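Local coordinates for glycoside hydrolase family 16 protein (Bacteroides ovatus, PDB 7KR6) that probably hydrolyses internal glycosidic bonds of mixed-linkage beta-glucans as a family 16 endo-glucanase, at residues Lys39-Phe44 against Ile266-Ile271; Asn43-Lys48 against Ala70-Gly75; Asp160-Val165 against Ser190-Asn195; Tyr196-Leu201 against Ser211-Lys216. The protein carries 1 engineered substitution. All coordinates share one frame; numbering follows the deposited sequence.

Contact 1 of 4, residues Lys39-Phe44 against Ile266-Ile271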
loop_
_atom_site.group_PDB
_atom_site.type_symbol
_atom_site.label_atom_id
_atom_site.label_comp_id
_atom_site.label_asym_id
_atom_site.label_seq_id
_atom_site.Cartn_x
_atom_site.Cartn_y
_atom_site.Cartn_z
ATOM N N LYS A 39 16.647 -27.855 2.905
ATOM C CA LYS A 39 16.445 -27.373 4.289
ATOM C C LYS A 39 17.753 -26.804 4.766
ATOM O O LYS A 39 18.810 -27.392 4.461
ATOM C CB LYS A 39 15.932 -28.477 5.212
ATOM C CG LYS A 39 15.635 -28.032 6.635
ATOM C CD LYS A 39 14.836 -29.041 7.429
ATOM C CE LYS A 39 15.665 -30.239 7.841
ATOM N NZ LYS A 39 14.852 -31.248 8.567
ATOM N N ASP A 40 17.688 -25.662 5.432
ATOM C CA ASP A 40 18.800 -25.114 6.227
ATOM C C ASP A 40 18.305 -25.013 7.660
ATOM O O ASP A 40 17.431 -24.223 7.930
ATOM C CB ASP A 40 19.320 -23.798 5.688
ATOM C CG ASP A 40 20.716 -23.459 6.162
ATOM O OD1 ASP A 40 21.133 -23.960 7.269
ATOM O OD2 ASP A 40 21.394 -22.705 5.447
ATOM N N ASP A 41 18.886 -25.811 8.543
ATOM C CA ASP A 41 18.585 -25.793 10.001
ATOM C C ASP A 41 19.452 -24.740 10.693
ATOM O O ASP A 41 19.313 -24.609 11.893
ATOM C CB ASP A 41 18.832 -27.151 10.661
ATOM C CG ASP A 41 17.689 -28.126 10.464
ATOM O OD1 ASP A 41 16.561 -27.737 10.667
ATOM O OD2 ASP A 41 17.952 -29.267 10.037
ATOM N N PHE A 42 20.377 -24.070 10.002
ATOM C CA PHE A 42 21.249 -23.023 10.560
ATOM C C PHE A 42 22.055 -23.558 11.751
ATOM O O PHE A 42 22.188 -22.867 12.746
ATOM C CB PHE A 42 20.385 -21.797 10.912
ATOM C CG PHE A 42 19.887 -21.115 9.666
ATOM C CD1 PHE A 42 20.765 -20.514 8.768
ATOM C CD2 PHE A 42 18.537 -21.014 9.412
ATOM C CE1 PHE A 42 20.308 -19.933 7.590
ATOM C CE2 PHE A 42 18.089 -20.421 8.240
ATOM C CZ PHE A 42 18.968 -19.869 7.339
ATOM N N ASN A 43 22.677 -24.731 11.592
ATOM C CA ASN A 43 23.688 -25.193 12.571
ATOM C C ASN A 43 24.996 -24.452 12.320
ATOM O O ASN A 43 25.875 -24.459 13.189
ATOM C CB ASN A 43 23.866 -26.693 12.471
ATOM C CG ASN A 43 22.652 -27.435 12.963
ATOM O OD1 ASN A 43 22.044 -27.052 13.953
ATOM N ND2 ASN A 43 22.277 -28.481 12.271
ATOM N N PHE A 44 25.146 -23.873 11.132
ATOM C CA PHE A 44 26.283 -23.034 10.723
ATOM C C PHE A 44 25.820 -22.162 9.563
ATOM O O PHE A 44 24.741 -22.419 9.002
ATOM C CB PHE A 44 27.502 -23.890 10.320
ATOM C CG PHE A 44 27.343 -24.698 9.069
ATOM C CD1 PHE A 44 26.571 -25.831 9.096
ATOM C CD2 PHE A 44 27.966 -24.323 7.886
ATOM C CE1 PHE A 44 26.389 -26.607 7.962
ATOM C CE2 PHE A 44 27.732 -25.062 6.736
ATOM C CZ PHE A 44 26.966 -26.210 6.786
ATOM N N ILE A 266 16.056 -16.825 12.834
ATOM C CA ILE A 266 15.485 -17.797 11.860
ATOM C C ILE A 266 16.015 -19.188 12.251
ATOM O O ILE A 266 17.233 -19.408 12.182
ATOM C CB ILE A 266 15.777 -17.437 10.393
ATOM C CG1 ILE A 266 15.320 -16.023 10.013
ATOM C CG2 ILE A 266 15.106 -18.429 9.481
ATOM C CD1 ILE A 266 16.280 -14.904 10.347
ATOM N N ASP A 267 15.112 -20.037 12.699
ATOM C CA ASP A 267 15.500 -21.388 13.213
ATOM C C ASP A 267 15.792 -22.281 12.019
ATOM O O ASP A 267 16.716 -23.134 12.113
ATOM C CB ASP A 267 14.381 -22.009 14.026
ATOM C CG ASP A 267 14.776 -23.247 14.817
ATOM O OD1 ASP A 267 15.982 -23.574 14.795
ATOM O OD2 ASP A 267 13.890 -23.836 15.441
ATOM N N TRP A 268 15.050 -22.110 10.944
ATOM C CA TRP A 268 15.163 -23.000 9.760
ATOM C C TRP A 268 14.380 -22.392 8.612
ATOM O O TRP A 268 13.483 -21.561 8.819
ATOM C CB TRP A 268 14.708 -24.447 10.047
ATOM C CG TRP A 268 13.352 -24.625 10.651
ATOM C CD1 TRP A 268 13.083 -24.927 11.962
ATOM C CD2 TRP A 268 12.078 -24.564 9.997
ATOM N NE1 TRP A 268 11.743 -25.062 12.148
ATOM C CE2 TRP A 268 11.103 -24.879 10.959
ATOM C CE3 TRP A 268 11.665 -24.317 8.684
ATOM C CZ2 TRP A 268 9.739 -24.894 10.687
ATOM C CZ3 TRP A 268 10.315 -24.327 8.407
ATOM C CH2 TRP A 268 9.370 -24.602 9.394
ATOM N N VAL A 269 14.780 -22.764 7.413
ATOM C CA VAL A 269 14.021 -22.477 6.174
ATOM C C VAL A 269 14.040 -23.761 5.362
ATOM O O VAL A 269 15.058 -24.483 5.376
ATOM C CB VAL A 269 14.563 -21.239 5.436
ATOM C CG1 VAL A 269 16.044 -21.305 5.122
ATOM C CG2 VAL A 269 13.741 -20.926 4.179
ATOM N N LYS A 270 12.932 -24.065 4.732
ATOM C CA LYS A 270 12.873 -25.278 3.882
ATOM C C LYS A 270 12.042 -25.028 2.633
ATOM O O LYS A 270 11.067 -24.264 2.654
ATOM C CB LYS A 270 12.426 -26.477 4.715
ATOM C CG LYS A 270 10.997 -26.466 5.185
ATOM C CD LYS A 270 10.666 -27.670 6.037
ATOM C CE LYS A 270 9.251 -27.640 6.570
ATOM N NZ LYS A 270 9.135 -28.443 7.808
ATOM N N ILE A 271 12.402 -25.753 1.576
ATOM C CA ILE A 271 11.648 -25.760 0.305
ATOM C C ILE A 271 11.136 -27.184 0.128
ATOM O O ILE A 271 11.967 -28.126 0.184
ATOM C CB ILE A 271 12.523 -25.311 -0.877
ATOM C CG1 ILE A 271 13.278 -24.014 -0.562
ATOM C CG2 ILE A 271 11.660 -25.181 -2.119
ATOM C CD1 ILE A 271 14.279 -23.574 -1.602
HETATM O O HOH W 1 16.374 -26.305 12.759
#
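Phe42 brings the CE2 corner of its ring to Ile266 and Val269 where the chain leaves the N-terminal strand, and this is the tightly packed end of the contact. Its CE2 lies 3.8 Å from Ile266 CG2, and Val269 CG1 also approaches this corner of the ring, while the peptide between Asp267 and Trp268 lies in plane at the ring edge. Phe42 has CG anti to its carbonyl carbon (chi1 -70°), which turns the ring down onto the strand 266-271. On one face of the ring sits the carboxylate carbon of Asp40, offset toward the rim. The orientation of that carboxylate is fixed by an Asx turn, in which Phe42 N donates to Asp40 OD1 (2.8 Å), and by Trp50 NE1, which binds Asp40 OD2.

Backbone pairing sets the register: Asp40 N reaches Val269 O at 2.9 Å with a nearly straight bond (169°), and Val269 N returns to Asp40 O at 3.1 Å. Beyond this pair the regular pairing stops although the chains stay close: Asp41 O and Asp267 O, two acceptors, face each other at 3.0 Å without a bond.

The side bearing Lys39 and Lys270 is looser and, at Lys39, exposed to solvent. The two lysines run side by side, touching through Lys39 CG and Lys270 CB (4.0 Å), and the Lys39 ammonium makes a long salt bridge to Asp41. Asp41 OD1 comes to 3.8 Å from Trp268 CB, its carboxylate almost perpendicular to the indole. The arrangement is a short antiparallel bridge between N- and C-terminal strands, part of the beta-jelly-roll sandwich of family 16 glycoside hydrolases.

Contact 2 of 4, residues Asn43-Lys48 against Ala70-Gly75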
loop_
_atom_site.group_PDB
_atom_site.type_symbol
_atom_site.label_atom_id
_atom_site.label_comp_id
_atom_site.label_asym_id
_atom_site.label_seq_id
_atom_site.Cartn_x
_atom_site.Cartn_y
_atom_site.Cartn_z
ATOM N N ASN A 43 22.677 -24.731 11.592
ATOM C CA ASN A 43 23.688 -25.193 12.571
ATOM C C ASN A 43 24.996 -24.452 12.320
ATOM O O ASN A 43 25.875 -24.459 13.189
ATOM C CB ASN A 43 23.866 -26.693 12.471
ATOM C CG ASN A 43 22.652 -27.435 12.963
ATOM O OD1 ASN A 43 22.044 -27.052 13.953
ATOM N ND2 ASN A 43 22.277 -28.481 12.271
ATOM N N PHE A 44 25.146 -23.873 11.132
ATOM C CA PHE A 44 26.283 -23.034 10.723
ATOM C C PHE A 44 25.820 -22.162 9.563
ATOM O O PHE A 44 24.741 -22.419 9.002
ATOM C CB PHE A 44 27.502 -23.890 10.320
ATOM C CG PHE A 44 27.343 -24.698 9.069
ATOM C CD1 PHE A 44 26.571 -25.831 9.096
ATOM C CD2 PHE A 44 27.966 -24.323 7.886
ATOM C CE1 PHE A 44 26.389 -26.607 7.962
ATOM C CE2 PHE A 44 27.732 -25.062 6.736
ATOM C CZ PHE A 44 26.966 -26.210 6.786
ATOM N N PHE A 45 26.615 -21.148 9.277
ATOM C CA PHE A 45 26.397 -20.214 8.148
ATOM C C PHE A 45 27.042 -20.842 6.916
ATOM O O PHE A 45 28.290 -20.848 6.772
ATOM C CB PHE A 45 26.959 -18.837 8.419
ATOM C CG PHE A 45 26.531 -17.855 7.365
ATOM C CD1 PHE A 45 25.241 -17.345 7.395
ATOM C CD2 PHE A 45 27.362 -17.511 6.316
ATOM C CE1 PHE A 45 24.830 -16.453 6.426
ATOM C CE2 PHE A 45 26.929 -16.643 5.332
ATOM C CZ PHE A 45 25.660 -16.114 5.401
ATOM N N ASP A 46 26.200 -21.315 6.011
ATOM C CA ASP A 46 26.633 -22.056 4.797
ATOM C C ASP A 46 26.822 -21.095 3.630
ATOM O O ASP A 46 25.808 -20.716 2.976
ATOM C CB ASP A 46 25.676 -23.184 4.515
ATOM C CG ASP A 46 26.088 -24.051 3.331
ATOM O OD1 ASP A 46 27.103 -23.736 2.672
ATOM O OD2 ASP A 46 25.408 -25.031 3.130
ATOM N N GLU A 47 28.066 -20.708 3.361
ATOM C CA GLU A 47 28.462 -19.791 2.277
ATOM C C GLU A 47 28.187 -20.411 0.902
ATOM O O GLU A 47 28.196 -19.647 -0.038
ATOM C CB GLU A 47 29.910 -19.357 2.479
ATOM C CG GLU A 47 30.079 -18.607 3.784
ATOM C CD GLU A 47 31.470 -18.090 4.077
ATOM O OE1 GLU A 47 32.416 -18.632 3.500
ATOM O OE2 GLU A 47 31.582 -17.156 4.890
ATOM N N LYS A 48 27.849 -21.690 0.791
ATOM C CA LYS A 48 27.458 -22.289 -0.516
ATOM C C LYS A 48 25.981 -21.995 -0.798
ATOM O O LYS A 48 25.531 -22.230 -1.900
ATOM C CB LYS A 48 27.690 -23.794 -0.537
ATOM C CG LYS A 48 29.147 -24.204 -0.316
ATOM C CD LYS A 48 29.383 -25.667 -0.623
ATOM C CE LYS A 48 30.857 -26.022 -0.700
ATOM N NZ LYS A 48 31.473 -26.080 0.651
ATOM N N ALA A 70 29.198 -8.339 10.145
ATOM C CA ALA A 70 29.304 -8.569 11.601
ATOM C C ALA A 70 27.916 -8.701 12.236
ATOM O O ALA A 70 27.833 -9.209 13.374
ATOM C CB ALA A 70 30.078 -7.450 12.252
ATOM N N HIS A 71 26.862 -8.205 11.574
ATOM C CA HIS A 71 25.514 -8.221 12.177
ATOM C C HIS A 71 24.707 -9.406 11.665
ATOM O O HIS A 71 23.459 -9.408 11.826
ATOM C CB HIS A 71 24.894 -6.837 11.998
ATOM C CG HIS A 71 25.534 -5.855 12.921
ATOM N ND1 HIS A 71 26.744 -5.211 12.614
ATOM C CD2 HIS A 71 25.175 -5.414 14.149
ATOM C CE1 HIS A 71 27.085 -4.404 13.616
ATOM N NE2 HIS A 71 26.149 -4.517 14.566
ATOM N N VAL A 72 25.366 -10.355 11.012
ATOM C CA VAL A 72 24.788 -11.672 10.667
ATOM C C VAL A 72 25.618 -12.710 11.419
ATOM O O VAL A 72 26.873 -12.706 11.265
ATOM C CB VAL A 72 24.804 -11.928 9.152
ATOM C CG1 VAL A 72 24.136 -13.250 8.851
ATOM C CG2 VAL A 72 24.141 -10.788 8.375
ATOM N N SER A 73 24.942 -13.600 12.141
ATOM C CA SER A 73 25.635 -14.702 12.839
ATOM C C SER A 73 24.744 -15.931 12.925
ATOM O O SER A 73 23.499 -15.841 12.713
ATOM C CB SER A 73 26.152 -14.249 14.183
ATOM O OG SER A 73 25.093 -14.084 15.097
ATOM N N VAL A 74 25.355 -17.083 13.208
ATOM C CA VAL A 74 24.623 -18.315 13.570
ATOM C C VAL A 74 24.972 -18.653 15.022
ATOM O O VAL A 74 26.188 -18.642 15.358
ATOM C CB VAL A 74 24.909 -19.469 12.585
ATOM C CG1 VAL A 74 24.369 -20.776 13.118
ATOM C CG2 VAL A 74 24.291 -19.174 11.222
ATOM N N GLY A 75 23.974 -18.877 15.867
ATOM C CA GLY A 75 24.221 -19.019 17.314
ATOM C C GLY A 75 23.117 -19.748 18.011
ATOM O O GLY A 75 22.210 -20.261 17.362
#
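The loop residues 43-45 run roughly antiparallel to strand residues 72-74, their end-to-end directions 153° apart, with the CA atoms of Phe44 and Val74 5.8 Å from each other. The sheet pairing does not extend to this loop, and the contact is made by apolar groups. Val74 carries most of it. Its CG2 presses against the peptide joining Phe44 to Phe45, 3.6 Å from Phe45 N, and also meets Phe45 CB at 3.9 Å, near the plane of the phenyl ring at its edge. The other methyl, CG1, rests on the preceding peptide, 3.8 Å from Asn43 C. One valine thus straddles two successive peptides of the loop with its two branches.

Phe45 points its side chain at the strand. With CG placed opposite the backbone N (chi1 -171°), the ring extends along the strand toward Val72, which it crosses at about a right angle; Phe45 CE1 and Val72 CG1 are 4.1 Å apart, a lighter touch. Further along the loop, Asp46 OD1 takes the N-H of Lys48 (2.9 Å) from above its carboxylate plane, an Asx turn that shapes the chain just after the contact.

This is a surface contact at the margin of the fold. Strand 72-77 is hydrogen-bonded to strand 80-90, whose Leu83 touches Val72 and whose Ser81 touches Val74. Ile99 of strand 93-107 touches both Phe45 and Val72, and Lys52 of strand 51-52 makes a cation-pi contact with Phe45.

Contact 3 of 4, residues Asp160-Val165 against Ser190-Asn195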
loop_
_atom_site.group_PDB
_atom_site.type_symbol
_atom_site.label_atom_id
_atom_site.label_comp_id
_atom_site.label_asym_id
_atom_site.label_seq_id
_atom_site.Cartn_x
_atom_site.Cartn_y
_atom_site.Cartn_z
ATOM N N ASP A 160 -2.189 -2.568 15.492
ATOM C CA ASP A 160 -1.397 -3.270 16.526
ATOM C C ASP A 160 -0.100 -3.704 15.857
ATOM O O ASP A 160 -0.136 -4.690 15.079
ATOM C CB ASP A 160 -2.221 -4.421 17.097
ATOM C CG ASP A 160 -1.527 -5.237 18.168
ATOM O OD1 ASP A 160 -0.278 -5.146 18.308
ATOM O OD2 ASP A 160 -2.250 -5.948 18.895
ATOM N N SER A 161 0.999 -3.041 16.182
ATOM C CA SER A 161 2.327 -3.338 15.588
ATOM C C SER A 161 2.757 -4.786 15.821
ATOM O O SER A 161 3.580 -5.280 15.012
ATOM C CB SER A 161 3.354 -2.381 16.053
ATOM O OG SER A 161 3.536 -2.470 17.460
ATOM N N GLU A 162 2.239 -5.490 16.840
ATOM C CA GLU A 162 2.675 -6.875 17.120
ATOM C C GLU A 162 1.907 -7.863 16.239
ATOM O O GLU A 162 2.348 -9.029 16.169
ATOM C CB GLU A 162 2.523 -7.243 18.601
ATOM C CG GLU A 162 3.471 -6.444 19.466
ATOM C CD GLU A 162 3.546 -6.932 20.902
ATOM O OE1 GLU A 162 3.109 -8.075 21.180
ATOM O OE2 GLU A 162 4.114 -6.196 21.718
ATOM N N LYS A 163 0.792 -7.455 15.660
ATOM C CA LYS A 163 -0.099 -8.352 14.904
ATOM C C LYS A 163 -0.148 -7.997 13.420
ATOM O O LYS A 163 -0.581 -8.870 12.641
ATOM C CB LYS A 163 -1.512 -8.350 15.474
ATOM C CG LYS A 163 -1.576 -8.884 16.894
ATOM C CD LYS A 163 -2.967 -9.145 17.369
ATOM C CE LYS A 163 -3.040 -9.307 18.877
ATOM N NZ LYS A 163 -4.466 -9.411 19.281
ATOM N N GLN A 164 0.249 -6.796 13.021
ATOM C CA GLN A 164 -0.024 -6.303 11.651
ATOM C C GLN A 164 1.056 -6.793 10.689
ATOM O O GLN A 164 2.239 -6.379 10.807
ATOM C CB GLN A 164 -0.138 -4.790 11.606
ATOM C CG GLN A 164 -0.587 -4.367 10.230
ATOM C CD GLN A 164 -0.612 -2.873 10.107
ATOM O OE1 GLN A 164 -1.414 -2.213 10.767
ATOM N NE2 GLN A 164 0.306 -2.372 9.312
ATOM N N VAL A 165 0.630 -7.600 9.726
ATOM C CA VAL A 165 1.542 -8.166 8.721
ATOM C C VAL A 165 1.211 -7.551 7.369
ATOM O O VAL A 165 0.030 -7.388 7.028
ATOM C CB VAL A 165 1.428 -9.690 8.652
ATOM C CG1 VAL A 165 2.303 -10.239 7.551
ATOM C CG2 VAL A 165 1.785 -10.322 9.981
ATOM N N SER A 190 -0.186 -11.962 18.881
ATOM C CA SER A 190 1.136 -11.320 18.681
ATOM C C SER A 190 2.110 -12.297 18.000
ATOM O O SER A 190 2.149 -13.505 18.381
ATOM C CB SER A 190 1.720 -10.836 19.978
ATOM O OG SER A 190 3.057 -10.435 19.799
ATOM N N LEU A 191 2.823 -11.817 16.975
ATOM C CA LEU A 191 3.941 -12.529 16.313
ATOM C C LEU A 191 5.256 -12.086 16.917
ATOM O O LEU A 191 6.297 -12.585 16.479
ATOM C CB LEU A 191 3.903 -12.266 14.811
ATOM C CG LEU A 191 2.662 -12.814 14.145
ATOM C CD1 LEU A 191 2.620 -12.297 12.707
ATOM C CD2 LEU A 191 2.646 -14.357 14.172
ATOM N N GLN A 192 5.204 -11.255 17.980
ATOM C CA GLN A 192 6.392 -10.591 18.535
ATOM C C GLN A 192 6.383 -10.894 20.040
ATOM O O GLN A 192 6.491 -9.961 20.834
ATOM C CB GLN A 192 6.430 -9.107 18.210
ATOM C CG GLN A 192 6.464 -8.820 16.716
ATOM C CD GLN A 192 6.315 -7.352 16.379
ATOM O OE1 GLN A 192 6.292 -6.495 17.266
ATOM N NE2 GLN A 192 6.116 -7.047 15.104
ATOM N N ASP A 193 6.224 -12.175 20.346
ATOM C CA ASP A 193 5.753 -12.688 21.662
ATOM C C ASP A 193 6.862 -13.565 22.258
ATOM O O ASP A 193 6.546 -14.342 23.150
ATOM C CB ASP A 193 4.488 -13.529 21.499
ATOM C CG ASP A 193 4.604 -14.765 20.600
ATOM O OD1 ASP A 193 5.501 -14.772 19.734
ATOM O OD2 ASP A 193 3.740 -15.693 20.741
ATOM N N GLY A 194 8.080 -13.516 21.722
ATOM C CA GLY A 194 9.194 -14.355 22.214
ATOM C C GLY A 194 9.113 -15.804 21.749
ATOM O O GLY A 194 9.898 -16.610 22.279
ATOM N N ASN A 195 8.245 -16.122 20.788
ATOM C CA ASN A 195 8.135 -17.485 20.216
ATOM C C ASN A 195 8.399 -17.441 18.707
ATOM O O ASN A 195 8.294 -16.358 18.094
ATOM C CB ASN A 195 6.783 -18.133 20.471
ATOM C CG ASN A 195 6.521 -18.368 21.950
ATOM O OD1 ASN A 195 5.428 -18.092 22.419
ATOM N ND2 ASN A 195 7.516 -18.863 22.675
HETATM O O HOH W 2 5.661 -3.985 18.114
#
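Two loops of the beta-sandwich meet here, the turn leading into strand 164-171 and the connection between strands 179-186 and 197-203. An Asx turn at Asp160, whose OD1 accepts from Glu162 N, and an ST turn at Ser190, whose OG accepts from Gln192 N, shape the two chains. Glu162 joins them twice. Its carbonyl O receives Leu191 N at 2.9 Å in an almost straight bond (170°), and its carboxylate OE1 receives the hydroxyl of Ser190 OG at 2.7 Å on the anti side, 27° out of the carboxylate plane. With OG opposite its backbone N (chi1 170°), Ser190 can reach across to Glu162 while accepting from Gln192 N in its own loop.

Gln192 crosses the aliphatic part of Glu162, its OE1 3.6 Å from Glu162 CG. A water bridges Gln192 OE1 and Ser161 OG, while Gln192 NE2 is bonded to Thr121. On the inner side Val165 CG2 and Leu191 CD1 meet tightly at 3.5 Å, their side chains crossing at about a right angle.

Lys120 binds both Glu162 OE2 and Gln192 O. With Lys120 on one carboxylate oxygen and Ser190 on the other, Glu162 is probably stabilised as a carboxylate and held in a fixed orientation between the loops.

Contact 4 of 4, residues Tyr196-Leu201 against Ser211-Lys216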
loop_
_atom_site.group_PDB
_atom_site.type_symbol
_atom_site.label_atom_id
_atom_site.label_comp_id
_atom_site.label_asym_id
_atom_site.label_seq_id
_atom_site.Cartn_x
_atom_site.Cartn_y
_atom_site.Cartn_z
ATOM N N TYR A 196 8.738 -18.596 18.164
ATOM C CA TYR A 196 8.928 -18.783 16.705
ATOM C C TYR A 196 7.565 -19.009 16.086
ATOM O O TYR A 196 6.685 -19.654 16.681
ATOM C CB TYR A 196 9.883 -19.948 16.436
ATOM C CG TYR A 196 11.303 -19.603 16.791
ATOM C CD1 TYR A 196 11.756 -19.629 18.108
ATOM C CD2 TYR A 196 12.212 -19.244 15.819
ATOM C CE1 TYR A 196 13.069 -19.300 18.419
ATOM C CE2 TYR A 196 13.501 -18.811 16.133
ATOM C CZ TYR A 196 13.955 -18.904 17.440
ATOM O OH TYR A 196 15.221 -18.536 17.757
ATOM N N HIS A 197 7.374 -18.467 14.886
ATOM C CA HIS A 197 6.153 -18.658 14.072
ATOM C C HIS A 197 6.559 -19.073 12.655
ATOM O O HIS A 197 7.663 -18.737 12.216
ATOM C CB HIS A 197 5.279 -17.392 14.076
ATOM C CG HIS A 197 4.851 -16.984 15.447
ATOM N ND1 HIS A 197 3.660 -17.408 16.001
ATOM C CD2 HIS A 197 5.473 -16.217 16.367
ATOM C CE1 HIS A 197 3.567 -16.915 17.224
ATOM N NE2 HIS A 197 4.674 -16.199 17.493
ATOM N N THR A 198 5.714 -19.836 12.006
ATOM C CA THR A 198 6.014 -20.398 10.683
ATOM C C THR A 198 5.364 -19.487 9.639
ATOM O O THR A 198 4.122 -19.255 9.703
ATOM C CB THR A 198 5.503 -21.827 10.537
ATOM O OG1 THR A 198 6.223 -22.566 11.529
ATOM C CG2 THR A 198 5.796 -22.398 9.170
ATOM N N TYR A 199 6.163 -19.021 8.700
ATOM C CA TYR A 199 5.731 -18.185 7.562
ATOM C C TYR A 199 5.883 -19.077 6.331
ATOM O O TYR A 199 6.992 -19.543 6.108
ATOM C CB TYR A 199 6.560 -16.888 7.500
ATOM C CG TYR A 199 6.414 -16.080 8.767
ATOM C CD1 TYR A 199 5.367 -15.202 8.866
ATOM C CD2 TYR A 199 7.235 -16.255 9.874
ATOM C CE1 TYR A 199 5.143 -14.478 10.018
ATOM C CE2 TYR A 199 7.014 -15.556 11.054
ATOM C CZ TYR A 199 5.968 -14.653 11.109
ATOM O OH TYR A 199 5.730 -13.908 12.237
ATOM N N SER A 200 4.786 -19.277 5.599
ATOM C CA SER A 200 4.732 -20.200 4.439
ATOM C C SER A 200 4.276 -19.453 3.194
ATOM O O SER A 200 3.367 -18.618 3.263
ATOM C CB SER A 200 3.807 -21.328 4.735
ATOM O OG SER A 200 4.175 -21.951 5.967
ATOM N N LEU A 201 4.863 -19.810 2.059
ATOM C CA LEU A 201 4.400 -19.357 0.738
ATOM C C LEU A 201 4.168 -20.583 -0.125
ATOM O O LEU A 201 5.148 -21.333 -0.344
ATOM C CB LEU A 201 5.450 -18.473 0.071
ATOM C CG LEU A 201 5.111 -18.091 -1.366
ATOM C CD1 LEU A 201 3.997 -17.067 -1.437
ATOM C CD2 LEU A 201 6.315 -17.579 -2.080
ATOM N N SER A 211 0.730 -18.106 4.218
ATOM C CA SER A 211 0.184 -18.611 5.497
ATOM C C SER A 211 1.073 -18.212 6.667
ATOM O O SER A 211 2.310 -18.105 6.514
ATOM C CB SER A 211 -0.057 -20.130 5.460
ATOM O OG SER A 211 -0.895 -20.518 4.378
ATOM N N ILE A 212 0.461 -18.087 7.852
ATOM C CA ILE A 212 1.163 -17.761 9.099
ATOM C C ILE A 212 0.632 -18.754 10.132
ATOM O O ILE A 212 -0.589 -18.780 10.355
ATOM C CB ILE A 212 0.988 -16.277 9.503
ATOM C CG1 ILE A 212 1.485 -15.350 8.388
ATOM C CG2 ILE A 212 1.688 -15.981 10.804
ATOM C CD1 ILE A 212 1.042 -13.916 8.541
ATOM N N ASP A 213 1.543 -19.555 10.646
ATOM C CA ASP A 213 1.221 -20.684 11.539
ATOM C C ASP A 213 0.100 -21.522 10.939
ATOM O O ASP A 213 -0.866 -21.862 11.664
ATOM C CB ASP A 213 0.877 -20.147 12.920
ATOM C CG ASP A 213 2.054 -19.591 13.698
ATOM O OD1 ASP A 213 3.163 -20.037 13.458
ATOM O OD2 ASP A 213 1.817 -18.750 14.589
ATOM N N ASN A 214 0.195 -21.782 9.630
ATOM C CA ASN A 214 -0.668 -22.711 8.863
ATOM C C ASN A 214 -2.088 -22.170 8.712
ATOM O O ASN A 214 -2.957 -22.887 8.196
ATOM C CB ASN A 214 -0.659 -24.105 9.475
ATOM C CG ASN A 214 0.718 -24.715 9.455
ATOM O OD1 ASN A 214 1.430 -24.612 8.462
ATOM N ND2 ASN A 214 1.116 -25.273 10.580
ATOM N N VAL A 215 -2.304 -20.890 8.970
ATOM C CA VAL A 215 -3.595 -20.244 8.670
ATOM C C VAL A 215 -3.386 -19.371 7.424
ATOM O O VAL A 215 -2.532 -18.447 7.479
ATOM C CB VAL A 215 -4.119 -19.444 9.877
ATOM C CG1 VAL A 215 -5.429 -18.758 9.569
ATOM C CG2 VAL A 215 -4.269 -20.346 11.100
ATOM N N LYS A 216 -4.144 -19.612 6.380
ATOM C CA LYS A 216 -3.978 -18.868 5.114
ATOM C C LYS A 216 -4.317 -17.402 5.397
ATOM O O LYS A 216 -5.370 -17.079 6.026
ATOM C CB LYS A 216 -4.764 -19.554 4.009
ATOM C CG LYS A 216 -4.192 -20.936 3.687
ATOM C CD LYS A 216 -4.853 -21.643 2.558
ATOM C CE LYS A 216 -4.118 -22.940 2.297
ATOM N NZ LYS A 216 -4.710 -23.632 1.141
HETATM O O HOH W 3 2.401 -21.072 7.954
#
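The imidazole of His197 meets the carboxylate of Asp213 at its edge: ND1 donates to Asp213 OD2 at 2.7 Å, nearly straight (170°) and with OD2 only 5° out of the ring plane, and it meets the syn lone pair of OD2. The two flat groups are twisted 39° from one another. Asp213 OD1 takes the backbone N-H of Thr198 (2.9 Å), so the two oxygens hold adjacent residues, one each. The Tyr199 ring is approached obliquely by Ile212, with CE1 3.8 Å from Ile212 CG2.

Asp213 follows strand 207-212 as the second residue of the type I' turn from Ile212 to Val215, its CG anti to the carbonyl carbon, which directs the carboxylate back toward His197 and Thr198 of the neighbouring strand. Asp213 N in turn binds Thr198 O at 2.8 Å. Farther along, Ser200 and Ser211 form a hydrogen-bonded antiparallel pair with two 2.9 Å bonds between their N and O atoms. A water links Thr198 O, Ser200 OG and Asn214 N; Ser200 OG also binds Glu113.

His197 NE2 is bonded to Asp193 OD1. Strand 197-203 lies between strand 207-212, its hairpin partner, and strand 112-117, while Leu191 packs on both His197 and Tyr199.

Overall arrangement
Contacts 1 and 4 both rest on antiparallel strand pairing, each partly buried, with strand 112-117 bonded to a strand of each; Tyr196 packs on Asp267 and Thr198 on Trp268 where they meet. Contact 2 is the surface member, an apolar loop-to-strand touch that continues directly from contact 1 through Asn43 and Phe44. Contact 3, between loops, has no strand pairing and combines one backbone bond with side-chain polar bonds and a glutamate that is probably charged. It abuts contact 4 through Leu191, which packs on His197, Tyr199 and Ile212. Contacts 2 and 3 are farthest apart, their centres about 25 Å from each other.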